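Local coordinates for Nitrate/nitrite sensor protein NarX (PDB 3EZI), which senses nitrate and nitrite through its periplasmic domain and signals to the response regulators NarL and NarP, probably by phosphorylating them, at residues Gln62-Asn67 / Ser83-Gln88. Sequence-based numbering, arbitrary orientation.
With IPA (isopropyl alcohol), chain E.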
ATOM      1  N   GLN A  62      -3.053  -4.466   4.565  1.00 13.14           N
ATOM      2  CA  GLN A  62      -4.172  -3.550   4.756  1.00 12.26           C
ATOM      3  C   GLN A  62      -4.213  -3.090   6.203  1.00 11.03           C
ATOM      4  O   GLN A  62      -4.498  -1.926   6.486  1.00 11.09           O
ATOM      5  CB  GLN A  62      -5.507  -4.235   4.376  1.00 13.59           C
ATOM      6  CG  GLN A  62      -5.612  -4.550   2.832  1.00 15.88           C
ATOM      7  CD  GLN A  62      -6.808  -5.414   2.494  1.00 13.39           C
ATOM      8  OE1 GLN A  62      -7.272  -6.171   3.356  1.00 14.27           O
ATOM      9  NE2 GLN A  62      -7.319  -5.314   1.253  1.00 12.54           N
ATOM     10  N   ASP A  63      -4.005  -4.029   7.113  1.00 10.35           N
ATOM     11  CA  ASP A  63      -3.968  -3.728   8.554  1.00 12.29           C
ATOM     12  C   ASP A  63      -2.823  -2.768   8.871  1.00 14.85           C
ATOM     13  O   ASP A  63      -3.006  -1.837   9.662  1.00 12.41           O
ATOM     14  CB  ASP A  63      -3.764  -5.006   9.409  1.00 12.92           C
ATOM     15  CG  ASP A  63      -4.963  -5.923   9.407  1.00 20.85           C
ATOM     16  OD1 ASP A  63      -6.057  -5.504   8.947  1.00 20.08           O
ATOM     17  OD2 ASP A  63      -4.773  -7.085   9.886  1.00 19.66           O
ATOM     18  N   TYR A  64      -1.641  -3.004   8.277  1.00 13.64           N
ATOM     19  CA  TYR A  64      -0.495  -2.119   8.516  1.00 13.44           C
ATOM     20  C   TYR A  64      -0.812  -0.715   7.970  1.00 12.29           C
ATOM     21  O   TYR A  64      -0.555   0.312   8.619  1.00 11.48           O
ATOM     22  CB  TYR A  64       0.753  -2.708   7.836  1.00 15.66           C
ATOM     23  CG  TYR A  64       2.008  -1.869   8.011  1.00 16.01           C
ATOM     24  CD1 TYR A  64       2.797  -2.005   9.148  1.00 12.01           C
ATOM     25  CD2 TYR A  64       2.408  -0.968   7.031  1.00 19.76           C
ATOM     26  CE1 TYR A  64       3.961  -1.274   9.304  1.00 15.52           C
ATOM     27  CE2 TYR A  64       3.569  -0.223   7.178  1.00 16.71           C
ATOM     28  CZ  TYR A  64       4.338  -0.390   8.321  1.00 21.55           C
ATOM     29  OH  TYR A  64       5.512   0.327   8.465  1.00 22.94           O
ATOM     30  N   TRP A  65      -1.372  -0.660   6.768  1.00 11.87           N
ATOM     31  CA  TRP A  65      -1.719   0.634   6.198  1.00 10.18           C
ATOM     32  C   TRP A  65      -2.628   1.444   7.157  1.00 10.76           C
ATOM     33  O   TRP A  65      -2.383   2.619   7.450  1.00 12.59           O
ATOM     34  CB  TRP A  65      -2.456   0.388   4.870  1.00 12.29           C
ATOM     35  CG  TRP A  65      -2.780   1.649   4.104  1.00 12.95           C
ATOM     36  CD1 TRP A  65      -1.924   2.387   3.309  1.00 14.78           C
ATOM     37  CD2 TRP A  65      -4.027   2.350   4.117  1.00 15.23           C
ATOM     38  NE1 TRP A  65      -2.582   3.517   2.835  1.00 17.45           N
ATOM     39  CE2 TRP A  65      -3.865   3.519   3.324  1.00 14.23           C
ATOM     40  CE3 TRP A  65      -5.270   2.105   4.726  1.00 15.26           C
ATOM     41  CZ2 TRP A  65      -4.904   4.442   3.133  1.00 15.09           C
ATOM     42  CZ3 TRP A  65      -6.300   3.019   4.534  1.00 16.09           C
ATOM     43  CH2 TRP A  65      -6.108   4.177   3.748  1.00 16.11           C
ATOM     44  N   ARG A  66      -3.720   0.832   7.596  1.00 12.38           N
ATOM     45  CA  ARG A  66      -4.664   1.533   8.472  1.00 12.05           C
ATOM     46  C   ARG A  66      -4.203   1.810   9.909  1.00 14.66           C
ATOM     47  O   ARG A  66      -4.473   2.878  10.471  1.00 13.66           O
ATOM     48  CB  ARG A  66      -5.986   0.739   8.565  1.00 15.78           C
ATOM     49  CG  ARG A  66      -7.175   1.457   7.937  1.00 25.77           C
ATOM     50  CD  ARG A  66      -8.482   0.757   8.227  1.00 26.74           C
ATOM     51  NE  ARG A  66      -9.335   0.596   7.042  1.00 24.70           N
ATOM     52  CZ  ARG A  66      -9.867   1.588   6.340  1.00 20.18           C
ATOM     53  NH1 ARG A  66      -9.654   2.845   6.673  1.00 22.43           N
ATOM     54  NH2 ARG A  66     -10.627   1.294   5.297  1.00 19.15           N
ATOM     55  N   ASN A  67      -3.522   0.838  10.511  1.00 12.27           N
ATOM     56  CA  ASN A  67      -3.142   0.957  11.918  1.00 14.27           C
ATOM     57  C   ASN A  67      -1.768   1.492  12.227  1.00 13.17           C
ATOM     58  O   ASN A  67      -1.488   1.866  13.367  1.00 14.77           O
ATOM     59  CB  ASN A  67      -3.299  -0.410  12.584  1.00 15.71           C
ATOM     60  CG  ASN A  67      -4.681  -0.996  12.388  1.00 19.94           C
ATOM     61  OD1 ASN A  67      -5.639  -0.268  12.162  1.00 24.46           O
ATOM     62  ND2 ASN A  67      -4.786  -2.310  12.494  1.00 18.48           N
ATOM     63  N   SER A  83       9.965   7.700   7.152  0.50 19.23           N
ATOM     64  CA  SER A  83      10.532   7.212   5.887  0.50 20.22           C
ATOM     65  C   SER A  83      10.721   5.701   5.968  0.50 20.12           C
ATOM     66  O   SER A  83      10.452   4.971   5.006  0.50 20.62           O
ATOM     67  CB  SER A  83      11.898   7.855   5.601  0.50 19.23           C
ATOM     68  OG  SER A  83      12.315   7.567   4.266  0.50 19.42           O
ATOM     69  N   ALA A  84      11.195   5.227   7.113  1.00 20.86           N
ATOM     70  CA  ALA A  84      11.418   3.786   7.275  1.00 22.09           C
ATOM     71  C   ALA A  84      10.079   2.999   7.266  1.00 19.00           C
ATOM     72  O   ALA A  84      10.024   1.837   6.822  1.00 17.40           O
ATOM     73  CB  ALA A  84      12.213   3.503   8.544  1.00 21.78           C
ATOM     74  N   ASP A  85       9.006   3.628   7.739  0.50 18.60           N
ATOM     75  CA  ASP A  85       7.709   2.962   7.748  0.50 17.12           C
ATOM     76  C   ASP A  85       7.191   2.800   6.304  0.50 16.89           C
ATOM     77  O   ASP A  85       6.540   1.812   5.983  0.50 15.67           O
ATOM     78  CB  ASP A  85       6.706   3.758   8.591  0.50 19.52           C
ATOM     79  CG  ASP A  85       7.106   3.822  10.069  0.50 22.10           C
ATOM     80  OD1 ASP A  85       7.125   2.764  10.731  0.50 21.33           O
ATOM     81  OD2 ASP A  85       7.409   4.926  10.561  0.50 23.32           O
ATOM     82  N   VAL A  86       7.465   3.787   5.457  1.00 17.49           N
ATOM     83  CA  VAL A  86       7.056   3.735   4.055  1.00 14.73           C
ATOM     84  C   VAL A  86       7.882   2.621   3.387  1.00 16.15           C
ATOM     85  O   VAL A  86       7.364   1.819   2.632  1.00 14.76           O
ATOM     86  CB  VAL A  86       7.275   5.106   3.373  1.00 15.33           C
ATOM     87  CG1 VAL A  86       7.137   4.997   1.826  1.00 17.00           C
ATOM     88  CG2 VAL A  86       6.239   6.093   3.904  1.00 13.09           C
ATOM     89  N   SER A  87       9.165   2.552   3.710  1.00 15.56           N
ATOM     90  CA  SER A  87      10.024   1.519   3.139  1.00 16.65           C
ATOM     91  C   SER A  87       9.536   0.102   3.497  1.00 15.80           C
ATOM     92  O   SER A  87       9.594  -0.794   2.662  1.00 15.29           O
ATOM     93  CB  SER A  87      11.457   1.690   3.637  1.00 14.49           C
ATOM     94  OG  SER A  87      12.063   2.805   3.014  1.00 22.75           O
ATOM     95  N   GLN A  88       9.061  -0.091   4.725  1.00 15.60           N
ATOM     96  CA  GLN A  88       8.576  -1.392   5.153  1.00 18.10           C
ATOM     97  C   GLN A  88       7.283  -1.731   4.377  1.00 17.39           C
ATOM     98  O   GLN A  88       7.092  -2.878   3.947  1.00 14.55           O
ATOM     99  CB  GLN A  88       8.292  -1.415   6.658  1.00 20.12           C
ATOM    100  CG  GLN A  88       7.784  -2.808   7.133  1.00 23.60           C
ATOM    101  CD  GLN A  88       7.487  -2.922   8.644  1.00 30.60           C
ATOM    102  OE1 GLN A  88       6.883  -3.906   9.085  1.00 32.10           O
ATOM    103  NE2 GLN A  88       7.933  -1.943   9.435  1.00 28.63           N
TER
HETATM  104  C1  IPA E   1       3.502  -6.018   8.560  1.00 37.79           C
HETATM  105  C2  IPA E   1       4.055  -5.256   7.398  1.00 38.96           C
HETATM  106  C3  IPA E   1       3.091  -5.891   6.433  1.00 38.72           C
HETATM  107  O2  IPA E   1       5.459  -5.520   7.131  1.00 39.18           O
HETATM  108  O   HOH W   1       6.708   0.325  11.231  1.00 38.59           O
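Tyr64, on helix 55-75, reaches across to Asp85 and Gln88 on helix 82-99, bridging two neighbouring helices of the periplasmic sensor domain, an antiparallel helical bundle of the four-helix kind. The helices are well separated here, with the CA atoms of Tyr64 and Asp85 9.7 Å apart, and one long aromatic side chain spans most of that distance. It does so because its CG lies anti to the backbone N (chi1 180°), which carries the ring out across the gap to helix 82-99.

The firm end is the phenol tip. Tyr64 OH sits 3.1 Å from the main-chain O of Asp85, a carbonyl that meets the ring at its edge, close to the ring plane. This is a possible hydrogen bond, though the hydroxyl proton has a second acceptor within reach. A water is also hydrogen-bonded to Tyr64 OH at 3.0 Å, likewise in the ring plane. Asp85 CB packs against the phenol oxygen as well, 3.6 Å from Tyr64 OH. Leu69 touches Tyr64, Asp85 and the buried Val86, and Val86 also packs on Ser16, Tyr17 and Leu20 of helix 3-22.

The outer side is looser. The extended Gln88 chain passes obliquely beside the ring, its amide plane tilted 42° from it, with Gln88 CD 3.9 Å from Tyr64 CE1. An isopropanol, probably from the crystallisation liquor, lies against the same region, its C2 3.9 Å from Tyr64 CD1. Replacing Tyr64 by a phenylalanine would probably leave the Asp85 carbonyl and the water without their phenol partner, loosening the link between the helices. The alcohol itself is anchored by a hydrogen bond from its O2 to Gln88 OE1, 2.9 Å long.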